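Local coordinates for 50S ribosomal protein L16 arginine hydroxylase (Escherichia coli, PDB 4CCL) that catalyses the iron- and 2-oxoglutarate-dependent hydroxylation of an arginine in ribosomal protein uL16, working as a homodimer, at residues I133-V144 and H187-Y198. Sequence-based numbering, arbitrary orientation.
Sequences IIQGTGRRRWRV and HEGYALENAMNY. With SO4 (sulfate ion), chain L.
N197 meets R140, W142 and Q135 in the core of the JmjC double-stranded beta-helix, where two antiparallel ladders, 133-135 with 195-198 and 140-144 with 187-191, belong to different sheets and face each other across the pocket. A short amide with both a donor and an acceptor suits this place. Its OD1 takes two hydrogen bonds: W142 NE1 reaches N197 OD1 at 3.0 Å within the carbonyl plane, ring and amide nearly coplanar (13° apart), while R140 NH1, also 3.0 Å from N197 OD1, comes from above that plane. On the other branch, N197 ND2 gives one hydrogen to Q135 OE1 (3.1 Å) and one to M196 O, which also accepts from G136 N. A leucine here would probably leave the W142 indole N-H and one R140 N-H without their shared acceptor, and Q135 OE1 without this donor.

R140, inferred to bind substrate, needs its length: a bend at chi3 (84°) turns the guanidinium so that NH1 also donates to sulfate O3, 2.7 Å away. The sulfate, probably from the crystallisation liquor and bonded to S114 as well, occupies an anion site consistent with a 2-oxoglutarate carboxylate. G189 leaves room for W142, its CA lying over the six-membered ring, with I133 CD1 on the opposite face.

The pairs I134-Y198, R141-Y190 and R143-E188 exchange backbone hydrogen bonds, whereas Q135, R140 and W142 bond to G176 and D177, L173 and E171. Beyond the pocket, R139 forms a salt bridge to E172, and R141 joins D170. H187, an iron ligand, ends the 140-144 ladder opposite V144; its ND1 is bonded to F185 O. On the outer side, R141 NH1 donates to Y190 OH at 3.0 Å, while R141 CB rests over the tyrosine ring.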
ATOM      1  N   ILE B 133     -26.275 -22.647   0.279  1.00 41.86           N
ATOM      2  CA  ILE B 133     -27.445 -22.183   1.011  1.00 46.48           C
ATOM      3  C   ILE B 133     -28.297 -23.358   1.482  1.00 50.96           C
ATOM      4  O   ILE B 133     -28.930 -24.047   0.685  1.00 49.85           O
ATOM      5  CB  ILE B 133     -28.292 -21.206   0.179  1.00 47.33           C
ATOM      6  CG1 ILE B 133     -27.425 -20.041  -0.304  1.00 39.63           C
ATOM      7  CG2 ILE B 133     -29.467 -20.702   0.998  1.00 48.61           C
ATOM      8  CD1 ILE B 133     -28.118 -19.112  -1.286  1.00 40.42           C
ATOM      9  N   ILE B 134     -28.304 -23.565   2.793  1.00 46.35           N
ATOM     10  CA  ILE B 134     -28.966 -24.702   3.415  1.00 43.51           C
ATOM     11  C   ILE B 134     -30.357 -24.324   3.900  1.00 50.55           C
ATOM     12  O   ILE B 134     -30.517 -23.399   4.697  1.00 52.20           O
ATOM     13  CB  ILE B 134     -28.156 -25.209   4.625  1.00 39.52           C
ATOM     14  CG1 ILE B 134     -26.710 -25.499   4.220  1.00 38.50           C
ATOM     15  CG2 ILE B 134     -28.806 -26.444   5.229  1.00 42.90           C
ATOM     16  CD1 ILE B 134     -25.758 -25.619   5.395  1.00 41.49           C
ATOM     17  N   GLN B 135     -31.364 -25.047   3.423  1.00 53.01           N
ATOM     18  CA  GLN B 135     -32.728 -24.829   3.878  1.00 47.71           C
ATOM     19  C   GLN B 135     -32.953 -25.456   5.249  1.00 52.59           C
ATOM     20  O   GLN B 135     -32.696 -26.643   5.450  1.00 53.87           O
ATOM     21  CB  GLN B 135     -33.737 -25.386   2.872  1.00 47.08           C
ATOM     22  CG  GLN B 135     -35.192 -25.225   3.301  1.00 49.68           C
ATOM     23  CD  GLN B 135     -35.636 -23.775   3.345  1.00 54.65           C
ATOM     24  OE1 GLN B 135     -35.372 -23.005   2.422  1.00 59.62           O
ATOM     25  NE2 GLN B 135     -36.307 -23.393   4.426  1.00 53.08           N
ATOM     26  N   GLY B 136     -33.426 -24.638   6.182  1.00 48.74           N
ATOM     27  CA  GLY B 136     -33.803 -25.078   7.514  1.00 46.29           C
ATOM     28  C   GLY B 136     -35.306 -25.272   7.585  1.00 57.09           C
ATOM     29  O   GLY B 136     -35.925 -25.695   6.609  1.00 60.39           O
ATOM     30  N   THR B 137     -35.889 -24.985   8.747  1.00 53.25           N
ATOM     31  CA  THR B 137     -37.337 -25.055   8.918  1.00 64.93           C
ATOM     32  C   THR B 137     -38.045 -24.179   7.894  1.00 69.43           C
ATOM     33  O   THR B 137     -37.539 -23.125   7.512  1.00 68.44           O
ATOM     34  CB  THR B 137     -37.777 -24.557  10.309  1.00 70.05           C
ATOM     35  OG1 THR B 137     -37.553 -23.144  10.403  1.00 74.60           O
ATOM     36  CG2 THR B 137     -37.012 -25.267  11.409  1.00 73.01           C
ATOM     37  N   GLY B 138     -39.216 -24.623   7.453  1.00 64.12           N
ATOM     38  CA  GLY B 138     -40.008 -23.866   6.503  1.00 58.94           C
ATOM     39  C   GLY B 138     -39.610 -24.134   5.069  1.00 56.07           C
ATOM     40  O   GLY B 138     -38.945 -25.128   4.779  1.00 53.71           O
ATOM     41  N   ARG B 139     -40.034 -23.252   4.168  1.00 53.60           N
ATOM     42  CA  ARG B 139     -39.725 -23.395   2.750  1.00 51.85           C
ATOM     43  C   ARG B 139     -39.486 -22.051   2.071  1.00 52.12           C
ATOM     44  O   ARG B 139     -40.090 -21.040   2.436  1.00 53.69           O
ATOM     45  CB  ARG B 139     -40.845 -24.142   2.017  1.00 56.03           C
ATOM     46  CG  ARG B 139     -40.963 -25.615   2.373  1.00 69.76           C
ATOM     47  CD  ARG B 139     -41.942 -26.346   1.475  1.00 82.70           C
ATOM     48  NE  ARG B 139     -43.215 -25.649   1.357  1.00 92.33           N
ATOM     49  CZ  ARG B 139     -43.674 -25.122   0.227  1.00 92.89           C
ATOM     50  NH1 ARG B 139     -42.962 -25.224  -0.889  1.00 84.53           N
ATOM     51  NH2 ARG B 139     -44.846 -24.501   0.212  1.00 95.72           N
ATOM     52  N   ARG B 140     -38.601 -22.050   1.082  1.00 49.22           N
ATOM     53  CA  ARG B 140     -38.354 -20.863   0.277  1.00 54.77           C
ATOM     54  C   ARG B 140     -38.311 -21.220  -1.194  1.00 51.70           C
ATOM     55  O   ARG B 140     -37.941 -22.334  -1.568  1.00 43.72           O
ATOM     56  CB  ARG B 140     -37.035 -20.195   0.662  1.00 58.21           C
ATOM     57  CG  ARG B 140     -36.900 -19.889   2.131  1.00 59.07           C
ATOM     58  CD  ARG B 140     -35.680 -19.043   2.412  1.00 55.72           C
ATOM     59  NE  ARG B 140     -35.936 -17.623   2.204  1.00 53.66           N
ATOM     60  CZ  ARG B 140     -34.981 -16.705   2.095  1.00 58.94           C
ATOM     61  NH1 ARG B 140     -33.705 -17.064   2.158  1.00 57.80           N
ATOM     62  NH2 ARG B 140     -35.299 -15.431   1.913  1.00 60.94           N
ATOM     63  N   ARG B 141     -38.702 -20.264  -2.024  1.00 50.75           N
ATOM     64  CA  ARG B 141     -38.505 -20.372  -3.453  1.00 45.20           C
ATOM     65  C   ARG B 141     -37.169 -19.729  -3.779  1.00 50.02           C
ATOM     66  O   ARG B 141     -36.947 -18.556  -3.469  1.00 64.87           O
ATOM     67  CB  ARG B 141     -39.628 -19.669  -4.209  1.00 49.27           C
ATOM     68  CG  ARG B 141     -39.491 -19.725  -5.720  1.00 54.67           C
ATOM     69  CD  ARG B 141     -40.601 -18.930  -6.378  1.00 60.54           C
ATOM     70  NE  ARG B 141     -40.521 -18.954  -7.835  1.00 64.61           N
ATOM     71  CZ  ARG B 141     -41.331 -18.264  -8.631  1.00 62.78           C
ATOM     72  NH1 ARG B 141     -42.276 -17.498  -8.107  1.00 62.27           N
ATOM     73  NH2 ARG B 141     -41.195 -18.339  -9.948  1.00 63.25           N
ATOM     74  N   TRP B 142     -36.281 -20.515  -4.375  1.00 43.16           N
ATOM     75  CA  TRP B 142     -34.983 -20.042  -4.826  1.00 49.79           C
ATOM     76  C   TRP B 142     -34.880 -20.069  -6.344  1.00 53.80           C
ATOM     77  O   TRP B 142     -35.301 -21.030  -7.007  1.00 59.06           O
ATOM     78  CB  TRP B 142     -33.847 -20.855  -4.199  1.00 46.08           C
ATOM     79  CG  TRP B 142     -33.426 -20.328  -2.869  1.00 50.10           C
ATOM     80  CD1 TRP B 142     -33.745 -20.837  -1.651  1.00 50.98           C
ATOM     81  CD2 TRP B 142     -32.613 -19.162  -2.632  1.00 51.74           C
ATOM     82  NE1 TRP B 142     -33.176 -20.069  -0.660  1.00 50.12           N
ATOM     83  CE2 TRP B 142     -32.492 -19.055  -1.223  1.00 51.88           C
ATOM     84  CE3 TRP B 142     -31.996 -18.229  -3.451  1.00 52.10           C
ATOM     85  CZ2 TRP B 142     -31.753 -18.017  -0.644  1.00 54.23           C
ATOM     86  CZ3 TRP B 142     -31.269 -17.208  -2.862  1.00 51.88           C
ATOM     87  CH2 TRP B 142     -31.156 -17.113  -1.468  1.00 52.39           C
ATOM     88  N   ARG B 143     -34.316 -18.991  -6.874  1.00 52.70           N
ATOM     89  CA  ARG B 143     -34.145 -18.794  -8.299  1.00 48.06           C
ATOM     90  C   ARG B 143     -32.710 -18.372  -8.594  1.00 51.22           C
ATOM     91  O   ARG B 143     -32.155 -17.510  -7.915  1.00 49.02           O
ATOM     92  CB  ARG B 143     -35.128 -17.740  -8.816  1.00 49.69           C
ATOM     93  CG  ARG B 143     -36.594 -18.122  -8.638  1.00 51.75           C
ATOM     94  CD  ARG B 143     -37.540 -17.019  -9.094  1.00 53.49           C
ATOM     95  NE  ARG B 143     -37.449 -16.776 -10.531  1.00 63.62           N
ATOM     96  CZ  ARG B 143     -36.837 -15.730 -11.077  1.00 70.41           C
ATOM     97  NH1 ARG B 143     -36.264 -14.818 -10.304  1.00 72.68           N
ATOM     98  NH2 ARG B 143     -36.803 -15.595 -12.395  1.00 71.64           N
ATOM     99  N   VAL B 144     -32.107 -19.005  -9.594  1.00 55.47           N
ATOM    100  CA  VAL B 144     -30.767 -18.649 -10.034  1.00 54.73           C
ATOM    101  C   VAL B 144     -30.766 -18.456 -11.545  1.00 52.43           C
ATOM    102  O   VAL B 144     -31.263 -19.308 -12.285  1.00 62.55           O
ATOM    103  CB  VAL B 144     -29.738 -19.740  -9.679  1.00 51.72           C
ATOM    104  CG1 VAL B 144     -28.326 -19.229  -9.927  1.00 41.08           C
ATOM    105  CG2 VAL B 144     -29.898 -20.181  -8.232  1.00 43.54           C
ATOM    106  N   HIS B 187     -28.965 -14.518  -8.169  1.00 53.81           N
ATOM    107  CA  HIS B 187     -29.901 -15.366  -7.456  1.00 55.76           C
ATOM    108  C   HIS B 187     -30.815 -14.550  -6.558  1.00 50.58           C
ATOM    109  O   HIS B 187     -30.464 -13.458  -6.113  1.00 52.55           O
ATOM    110  CB  HIS B 187     -29.157 -16.422  -6.639  1.00 57.15           C
ATOM    111  CG  HIS B 187     -28.113 -15.854  -5.732  1.00 55.45           C
ATOM    112  ND1 HIS B 187     -26.821 -15.616  -6.142  1.00 56.22           N
ATOM    113  CD2 HIS B 187     -28.172 -15.477  -4.431  1.00 55.25           C
ATOM    114  CE1 HIS B 187     -26.124 -15.116  -5.137  1.00 59.65           C
ATOM    115  NE2 HIS B 187     -26.924 -15.021  -4.087  1.00 60.32           N
ATOM    116  N   GLU B 188     -32.000 -15.090  -6.312  1.00 51.18           N
ATOM    117  CA  GLU B 188     -32.969 -14.451  -5.447  1.00 57.16           C
ATOM    118  C   GLU B 188     -33.752 -15.554  -4.775  1.00 57.24           C
ATOM    119  O   GLU B 188     -34.007 -16.586  -5.381  1.00 60.13           O
ATOM    120  CB  GLU B 188     -33.920 -13.587  -6.270  1.00 68.10           C
ATOM    121  CG  GLU B 188     -35.044 -12.962  -5.465  1.00 74.23           C
ATOM    122  CD  GLU B 188     -35.985 -12.135  -6.314  1.00 78.50           C
ATOM    123  OE1 GLU B 188     -36.081 -12.402  -7.530  1.00 76.84           O
ATOM    124  OE2 GLU B 188     -36.623 -11.215  -5.763  1.00 81.72           O
ATOM    125  N   GLY B 189     -34.154 -15.345  -3.531  1.00 55.37           N
ATOM    126  CA  GLY B 189     -35.024 -16.308  -2.901  1.00 60.06           C
ATOM    127  C   GLY B 189     -35.893 -15.665  -1.853  1.00 60.06           C
ATOM    128  O   GLY B 189     -35.521 -14.652  -1.260  1.00 54.08           O
ATOM    129  N   TYR B 190     -37.046 -16.272  -1.604  1.00 58.31           N
ATOM    130  CA  TYR B 190     -38.008 -15.681  -0.686  1.00 61.52           C
ATOM    131  C   TYR B 190     -38.854 -16.740   0.005  1.00 62.83           C
ATOM    132  O   TYR B 190     -39.123 -17.800  -0.556  1.00 63.06           O
ATOM    133  CB  TYR B 190     -38.881 -14.630  -1.389  1.00 63.91           C
ATOM    134  CG  TYR B 190     -39.840 -15.169  -2.432  1.00 73.02           C
ATOM    135  CD1 TYR B 190     -41.099 -15.635  -2.071  1.00 71.50           C
ATOM    136  CD2 TYR B 190     -39.498 -15.188  -3.780  1.00 74.00           C
ATOM    137  CE1 TYR B 190     -41.982 -16.120  -3.016  1.00 76.21           C
ATOM    138  CE2 TYR B 190     -40.379 -15.671  -4.736  1.00 69.57           C
ATOM    139  CZ  TYR B 190     -41.618 -16.137  -4.347  1.00 76.08           C
ATOM    140  OH  TYR B 190     -42.501 -16.619  -5.285  1.00 78.40           O
ATOM    141  N   ALA B 191     -39.264 -16.445   1.231  1.00 58.04           N
ATOM    142  CA  ALA B 191     -39.977 -17.412   2.050  1.00 58.15           C
ATOM    143  C   ALA B 191     -41.394 -17.667   1.551  1.00 66.62           C
ATOM    144  O   ALA B 191     -42.105 -16.744   1.157  1.00 72.67           O
ATOM    145  CB  ALA B 191     -39.999 -16.958   3.502  1.00 58.01           C
ATOM    146  N   LEU B 192     -41.782 -18.938   1.551  1.00 67.50           N
ATOM    147  CA  LEU B 192     -43.169 -19.322   1.343  1.00 69.65           C
ATOM    148  C   LEU B 192     -43.779 -19.490   2.731  1.00 77.27           C
ATOM    149  O   LEU B 192     -44.700 -18.760   3.102  1.00 83.43           O
ATOM    150  CB  LEU B 192     -43.259 -20.606   0.516  1.00 65.10           C
ATOM    151  CG  LEU B 192     -42.638 -20.495  -0.881  1.00 61.98           C
ATOM    152  CD1 LEU B 192     -42.963 -21.717  -1.730  1.00 55.42           C
ATOM    153  CD2 LEU B 192     -43.097 -19.221  -1.572  1.00 63.42           C
ATOM    154  N   GLU B 193     -43.266 -20.459   3.482  1.00 79.65           N
ATOM    155  CA  GLU B 193     -43.592 -20.548   4.897  0.50 81.01           C
ATOM    156  C   GLU B 193     -42.492 -19.837   5.680  1.00 83.29           C
ATOM    157  O   GLU B 193     -41.541 -19.329   5.086  1.00 82.38           O
ATOM    158  CB  GLU B 193     -43.746 -22.004   5.343  0.50 78.37           C
ATOM    159  CG  GLU B 193     -45.004 -22.690   4.816  0.50 75.41           C
ATOM    160  CD  GLU B 193     -44.740 -23.543   3.589  0.50 70.29           C
ATOM    161  OE1 GLU B 193     -44.090 -24.601   3.730  0.50 64.03           O
ATOM    162  OE2 GLU B 193     -45.182 -23.157   2.486  0.50 55.96           O
ATOM    163  N   ASN B 194     -42.627 -19.767   7.002  1.00 83.10           N
ATOM    164  CA  ASN B 194     -41.607 -19.135   7.836  1.00 71.30           C
ATOM    165  C   ASN B 194     -40.312 -19.917   7.696  1.00 73.25           C
ATOM    166  O   ASN B 194     -40.283 -21.122   7.930  1.00 78.61           O
ATOM    167  CB  ASN B 194     -42.039 -19.130   9.302  1.00 72.91           C
ATOM    168  CG  ASN B 194     -42.764 -17.859   9.700  1.00 76.44           C
ATOM    169  OD1 ASN B 194     -43.034 -16.991   8.871  1.00 77.51           O
ATOM    170  ND2 ASN B 194     -43.087 -17.748  10.984  1.00 80.45           N
ATOM    171  N   ALA B 195     -39.229 -19.234   7.344  1.00 66.29           N
ATOM    172  CA  ALA B 195     -38.045 -19.941   6.878  1.00 58.88           C
ATOM    173  C   ALA B 195     -36.724 -19.553   7.537  1.00 61.67           C
ATOM    174  O   ALA B 195     -36.498 -18.396   7.898  1.00 66.43           O
ATOM    175  CB  ALA B 195     -37.934 -19.810   5.381  1.00 57.54           C
HETATM  176  N   MSE B 196     -35.858 -20.552   7.678  1.00 57.05           N
HETATM  177  CA  MSE B 196     -34.495 -20.363   8.154  1.00 54.24           C
HETATM  178  C   MSE B 196     -33.508 -20.851   7.097  1.00 54.30           C
HETATM  179  O   MSE B 196     -33.598 -21.986   6.623  1.00 51.43           O
HETATM  180  CB  MSE B 196     -34.278 -21.116   9.469  1.00 51.88           C
HETATM  181  CG  MSE B 196     -35.004 -20.500  10.653  1.00 62.38           C
HETATM  182 SE   MSE B 196     -33.986 -19.053  11.477  1.00 84.10          SE
HETATM  183  CE  MSE B 196     -33.049 -20.097  12.828  1.00 69.65           C
ATOM    184  N   ASN B 197     -32.576 -19.983   6.719  1.00 49.09           N
ATOM    185  CA  ASN B 197     -31.553 -20.334   5.742  1.00 48.41           C
ATOM    186  C   ASN B 197     -30.154 -20.165   6.314  1.00 51.08           C
ATOM    187  O   ASN B 197     -29.868 -19.186   7.010  1.00 54.87           O
ATOM    188  CB  ASN B 197     -31.704 -19.500   4.468  1.00 47.57           C
ATOM    189  CG  ASN B 197     -32.603 -20.162   3.440  1.00 53.31           C
ATOM    190  OD1 ASN B 197     -32.524 -19.862   2.249  1.00 59.86           O
ATOM    191  ND2 ASN B 197     -33.459 -21.069   3.896  1.00 54.38           N
ATOM    192  N   TYR B 198     -29.287 -21.125   6.013  1.00 49.74           N
ATOM    193  CA  TYR B 198     -27.931 -21.103   6.530  1.00 44.51           C
ATOM    194  C   TYR B 198     -26.954 -21.043   5.374  1.00 47.98           C
ATOM    195  O   TYR B 198     -26.757 -22.021   4.660  1.00 47.64           O
ATOM    196  CB  TYR B 198     -27.667 -22.358   7.362  1.00 39.69           C
ATOM    197  CG  TYR B 198     -28.702 -22.598   8.431  1.00 46.42           C
ATOM    198  CD1 TYR B 198     -29.912 -23.213   8.127  1.00 43.53           C
ATOM    199  CD2 TYR B 198     -28.478 -22.201   9.742  1.00 47.37           C
ATOM    200  CE1 TYR B 198     -30.867 -23.428   9.094  1.00 41.45           C
ATOM    201  CE2 TYR B 198     -29.428 -22.415  10.721  1.00 50.61           C
ATOM    202  CZ  TYR B 198     -30.621 -23.029  10.389  1.00 51.92           C
ATOM    203  OH  TYR B 198     -31.573 -23.243  11.354  1.00 54.82           O
TER
HETATM  204  S   SO4 L1375     -30.678 -15.068   2.221  1.00 68.78           S
HETATM  205  O1  SO4 L1375     -30.472 -16.282   3.005  1.00 62.68           O
HETATM  206  O2  SO4 L1375     -29.521 -14.829   1.362  1.00 74.15           O
HETATM  207  O3  SO4 L1375     -31.860 -15.219   1.379  1.00 75.26           O
HETATM  208  O4  SO4 L1375     -30.859 -13.944   3.134  1.00 65.34           O